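Local coordinates for LAS seventeen-binding protein 3 (Saccharomyces cerevisiae, PDB 1OOT) that binds LAS17 and probably also actin filaments and phosphoinositides, and is represented here by its C-terminal SH3 domain, at residues Tyr10-Ala13 / Gly18-Pro21; Trp40-Val45 / Glu49-Ala54. One frame throughout, in Å; residues are numbered along the deposited sequence.

Contact 1. Residues Tyr10-Ala13 / Gly18-Pro21; sequences YSFA and GDLP
F12 reaches across to the other limb of the loop and meets it with one rim of its ring. CD2 sits 3.1 Å from L20 O, which lies at the ring edge near its plane; this carbonyl is buried and has no hydrogen-bond donor in the model, a lack this ring-edge C-H offsets only weakly. Farther round the ring, CZ comes to 3.6 Å from D19 OD2, the two side chains crossing at about a right angle with ring and carboxylate planes 45° apart. With CG anti to the backbone N (chi1 175°), the F12 ring is carried out to D19 and L20. The backbones draw together at P21, where CA makes a C-H...O contact of 3.3 Å with F12 O and CB lies 3.5 Å from A13 O. This is the RT loop of the SH3 fold, between strands 5-8 and 27-30, and F12 occupies the last position of the family's ALYDY motif. In the next shell, a hydrogen bond from E16 N to OD2 steadies the D19 carboxylate within the turn. F12 also pairs through its backbone with F22 and rests on F52 and P53, while the S11 hydroxyl bonds to K24 N.

Contact 2. Residues Trp40-Val45 / Glu49-Ala54; sequences WWTGRV and EGIFPA
Strands 40-45 and 49-53 run antiparallel, their axes 4.4 Å apart at closest and their directions 144° from one another, as the twisted distal hairpin of an SH3 domain. W41 and F52 exchange two backbone bonds, W41 N to F52 O and F52 N to W41 O, both 2.9 Å. G43 and G50 form the next hydrogen-bonded pair, with G43 N to G50 O the straighter of its two bonds at 170°. A side chain on G43 would jam against F52, whose CE2 already lies 3.7 Å from G43 N, with that N at the ring edge and in its plane.

On this inner side W41 CB touches F52 CZ at 3.8 Å, and the indole lays one face on A54, whose CB stands 3.4 Å from the centroid of the five-membered ring in a CH-pi contact. S34 OG accepts a hydrogen bond from W41 NE1. Replacing W41 by an alanine is likely to leave the A54 methyl without its aromatic cover and S34 OG without that N-H.

On the other side W40 lies across P53, P53 CD 3.9 Å from the six-membered ring centroid, in one of two conformers of each, and W40 CE3 meets I51 CG1. R44 CB touches E49 CG at 4.0 Å, their charged ends apart. Backbone hydrogen bonds thus set the register, while aromatic and aliphatic packing gives the hairpin its two unlike faces.

Contact 1 lies at the surface, a fold of the RT loop with no hydrogen bond between its two segments; contact 2 is partly buried, a regular hairpin close to the centre of the domain. They meet along strand 48-53, outermost in the sheet, where I51 turns its backbone to the loop: L20 N to I51 O is 2.8 Å and G18 O to I51 N 2.9 Å, both probable hydrogen bonds. Through G18 and L20 this limb pairs with the hairpin. In one W40 conformer F12 CZ packs 3.6 Å from W40 CZ3, and together with P53 these aromatics occupy positions that in SH3 domains line the proline-rich ligand groove. W41 and F52 instead face the interior.

Contact 1. Residues Tyr10-Ala13 / Gly18-Pro21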
loop_
_atom_site.group_PDB
_atom_site.type_symbol
_atom_site.label_atom_id
_atom_site.label_comp_id
_atom_site.label_asym_id
_atom_site.label_seq_id
_atom_site.Cartn_x
_atom_site.Cartn_y
_atom_site.Cartn_z
ATOM N N TYR A 10 -8.966 -3.040 -2.161
ATOM C CA TYR A 10 -9.769 -2.904 -0.929
ATOM C C TYR A 10 -9.114 -1.821 -0.085
ATOM O O TYR A 10 -7.913 -1.520 -0.218
ATOM C CB TYR A 10 -9.779 -4.254 -0.154
ATOM C CG TYR A 10 -10.807 -5.291 -0.545
ATOM C CD1 TYR A 10 -12.061 -4.961 -0.990
ATOM C CD2 TYR A 10 -10.506 -6.638 -0.432
ATOM C CE1 TYR A 10 -12.994 -5.905 -1.251
ATOM C CE2 TYR A 10 -11.424 -7.603 -0.684
ATOM C CZ TYR A 10 -12.690 -7.256 -1.162
ATOM O OH TYR A 10 -13.681 -8.202 -1.385
ATOM N N SER A 11 -9.959 -1.186 0.718
ATOM C CA SER A 11 -9.483 -0.249 1.731
ATOM C C SER A 11 -8.687 -0.914 2.832
ATOM O O SER A 11 -8.858 -2.101 3.118
ATOM C CB SER A 11 -10.620 0.538 2.349
ATOM O OG SER A 11 -11.398 1.156 1.343
ATOM N N PHE A 12 -7.779 -0.162 3.427
ATOM C CA PHE A 12 -6.990 -0.675 4.554
ATOM C C PHE A 12 -7.017 0.418 5.609
ATOM O O PHE A 12 -6.542 1.530 5.382
ATOM C CB PHE A 12 -5.579 -0.941 4.058
ATOM C CG PHE A 12 -4.624 -1.350 5.146
ATOM C CD1 PHE A 12 -4.915 -2.382 6.066
ATOM C CD2 PHE A 12 -3.434 -0.694 5.293
ATOM C CE1 PHE A 12 -3.995 -2.744 7.073
ATOM C CE2 PHE A 12 -2.530 -1.057 6.273
ATOM C CZ PHE A 12 -2.808 -2.049 7.179
ATOM N N ALA A 13 -7.524 0.089 6.800
ATOM C CA ALA A 13 -7.664 1.098 7.844
ATOM C C ALA A 13 -6.359 1.480 8.440
ATOM O O ALA A 13 -6.228 2.561 8.951
ATOM C CB ALA A 13 -8.611 0.617 8.948
ATOM N N GLY A 18 2.898 2.717 12.079
ATOM C CA GLY A 18 3.678 2.328 10.930
ATOM C C GLY A 18 2.875 1.914 9.701
ATOM O O GLY A 18 3.439 1.852 8.619
ATOM N N ASP A 19 1.596 1.626 9.849
ATOM C CA ASP A 19 0.746 1.254 8.746
ATOM C C ASP A 19 0.431 2.469 7.873
ATOM O O ASP A 19 0.242 3.602 8.348
ATOM C CB ASP A 19 -0.616 0.718 9.148
ATOM C CG ASP A 19 -0.596 -0.614 9.898
ATOM O OD1 ASP A 19 0.419 -1.329 9.944
ATOM O OD2 ASP A 19 -1.707 -0.989 10.436
ATOM N N LEU A 20 0.258 2.201 6.597
ATOM C CA LEU A 20 -0.213 3.196 5.640
ATOM C C LEU A 20 -1.703 2.933 5.370
ATOM O O LEU A 20 -2.024 1.972 4.691
ATOM C CB LEU A 20 0.512 3.027 4.330
ATOM C CG LEU A 20 0.011 3.963 3.253
ATOM C CD1 LEU A 20 0.341 5.389 3.600
ATOM C CD2 LEU A 20 0.542 3.566 1.852
ATOM N N PRO A 21 -2.629 3.759 5.888
ATOM C CA PRO A 21 -4.041 3.613 5.540
ATOM C C PRO A 21 -4.313 4.102 4.101
ATOM O O PRO A 21 -3.573 4.943 3.575
ATOM C CB PRO A 21 -4.768 4.541 6.524
ATOM C CG PRO A 21 -3.757 5.476 7.006
ATOM C CD PRO A 21 -2.395 4.940 6.741
#

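Contact 2. Residues Trp40-Val45 / Glu49-Ala54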
loop_
_atom_site.group_PDB
_atom_site.type_symbol
_atom_site.label_atom_id
_atom_site.label_comp_id
_atom_site.label_asym_id
_atom_site.label_seq_id
_atom_site.Cartn_x
_atom_site.Cartn_y
_atom_site.Cartn_z
ATOM N N TRP A 40 4.185 -7.409 3.366
ATOM C CA TRP A 40 3.829 -6.043 3.572
ATOM C C TRP A 40 4.859 -5.243 2.799
ATOM O O TRP A 40 6.044 -5.536 2.854
ATOM C CB TRP A 40 3.808 -5.771 5.065
ATOM C CG TRP A 40 2.597 -6.357 5.712
ATOM C CD1 TRP A 40 2.253 -7.664 5.753
ATOM C CD2 TRP A 40 1.577 -5.656 6.398
ATOM N NE1 TRP A 40 1.067 -7.825 6.423
ATOM C CE2 TRP A 40 0.616 -6.593 6.807
ATOM C CE3 TRP A 40 1.342 -4.319 6.669
ATOM C CZ2 TRP A 40 -0.500 -6.248 7.562
ATOM C CZ3 TRP A 40 0.224 -3.980 7.384
ATOM C CH2 TRP A 40 -0.706 -4.943 7.796
ATOM N N TRP A 41 4.363 -4.322 1.969
ATOM C CA TRP A 41 5.171 -3.434 1.179
ATOM C C TRP A 41 5.117 -2.046 1.799
ATOM O O TRP A 41 4.340 -1.800 2.716
ATOM C CB TRP A 41 4.681 -3.414 -0.284
ATOM C CG TRP A 41 4.915 -4.696 -1.023
ATOM C CD1 TRP A 41 5.546 -5.830 -0.597
ATOM C CD2 TRP A 41 4.542 -4.941 -2.371
ATOM N NE1 TRP A 41 5.566 -6.762 -1.602
ATOM C CE2 TRP A 41 4.938 -6.248 -2.700
ATOM C CE3 TRP A 41 3.856 -4.178 -3.330
ATOM C CZ2 TRP A 41 4.718 -6.795 -3.950
ATOM C CZ3 TRP A 41 3.587 -4.756 -4.563
ATOM C CH2 TRP A 41 4.019 -6.044 -4.858
ATOM N N THR A 42 6.008 -1.176 1.334
ATOM C CA THR A 42 6.126 0.181 1.839
ATOM C C THR A 42 5.695 1.151 0.776
ATOM O O THR A 42 6.076 1.014 -0.379
ATOM C CB THR A 42 7.533 0.529 2.251
ATOM O OG1 THR A 42 8.060 -0.500 3.117
ATOM C CG2 THR A 42 7.614 1.827 3.048
ATOM N N GLY A 43 4.879 2.115 1.160
ATOM C CA GLY A 43 4.351 3.070 0.192
ATOM C C GLY A 43 3.925 4.386 0.792
ATOM O O GLY A 43 4.130 4.618 1.971
ATOM N N ARG A 44 3.352 5.246 -0.063
ATOM C CA ARG A 44 2.832 6.500 0.417
ATOM C C ARG A 44 1.644 6.897 -0.418
ATOM O O ARG A 44 1.563 6.570 -1.627
ATOM C CB ARG A 44 3.894 7.573 0.335
ATOM C CG ARG A 44 4.424 7.862 -1.043
ATOM C CD ARG A 44 5.593 8.855 -1.017
ATOM N NE ARG A 44 5.910 9.285 -2.375
ATOM C CZ ARG A 44 7.105 9.594 -2.839
ATOM N NH1 ARG A 44 8.153 9.527 -2.066
ATOM N NH2 ARG A 44 7.222 9.987 -4.120
ATOM N N VAL A 45 0.717 7.589 0.257
ATOM C CA VAL A 45 -0.435 8.208 -0.393
ATOM C C VAL A 45 -1.070 9.105 0.629
ATOM O O VAL A 45 -0.986 8.872 1.812
ATOM C CB VAL A 45 -1.414 7.143 -0.962
ATOM C CG1 VAL A 45 -2.114 6.326 0.143
ATOM C CG2 VAL A 45 -2.479 7.785 -1.865
ATOM N N GLU A 49 2.991 7.895 4.983
ATOM C CA GLU A 49 3.928 6.894 4.578
ATOM C C GLU A 49 3.844 5.724 5.521
ATOM O O GLU A 49 3.666 5.897 6.710
ATOM C CB GLU A 49 5.381 7.434 4.683
ATOM C CG GLU A 49 5.626 8.577 3.815
ATOM C CD GLU A 49 7.054 9.097 3.852
ATOM O OE1 GLU A 49 7.803 8.935 4.874
ATOM O OE2 GLU A 49 7.389 9.626 2.811
ATOM N N GLY A 50 4.027 4.513 5.016
ATOM C CA GLY A 50 3.971 3.369 5.894
ATOM C C GLY A 50 3.900 2.065 5.129
ATOM O O GLY A 50 4.105 2.014 3.910
ATOM N N ILE A 51 3.609 1.012 5.870
ATOM C CA ILE A 51 3.543 -0.321 5.305
ATOM C C ILE A 51 2.109 -0.813 5.213
ATOM O O ILE A 51 1.194 -0.346 5.924
ATOM C CB ILE A 51 4.414 -1.311 6.070
ATOM C CG1 ILE A 51 4.015 -1.408 7.536
ATOM C CG2 ILE A 51 5.868 -0.900 5.929
ATOM C CD1 ILE A 51 4.708 -2.601 8.287
ATOM N N PHE A 52 1.879 -1.706 4.296
ATOM C CA PHE A 52 0.533 -2.209 4.038
ATOM C C PHE A 52 0.600 -3.625 3.450
ATOM O O PHE A 52 1.606 -3.979 2.816
ATOM C CB PHE A 52 -0.202 -1.276 3.106
ATOM C CG PHE A 52 0.438 -1.173 1.724
ATOM C CD1 PHE A 52 0.022 -1.988 0.719
ATOM C CD2 PHE A 52 1.507 -0.317 1.478
ATOM C CE1 PHE A 52 0.633 -1.954 -0.521
ATOM C CE2 PHE A 52 2.145 -0.265 0.270
ATOM C CZ PHE A 52 1.679 -1.080 -0.749
ATOM N N PRO A 53 -0.504 -4.366 3.523
ATOM C CA PRO A 53 -0.537 -5.712 2.920
ATOM C C PRO A 53 -0.602 -5.614 1.391
ATOM O O PRO A 53 -1.533 -5.022 0.814
ATOM C CB PRO A 53 -1.836 -6.315 3.459
ATOM C CG PRO A 53 -2.676 -5.163 3.884
ATOM C CD PRO A 53 -1.766 -4.032 4.199
ATOM N N ALA A 54 0.397 -6.185 0.738
ATOM C CA ALA A 54 0.527 -5.977 -0.659
ATOM C C ALA A 54 -0.584 -6.626 -1.437
ATOM O O ALA A 54 -0.844 -6.227 -2.600
ATOM C CB ALA A 54 1.844 -6.469 -1.143
#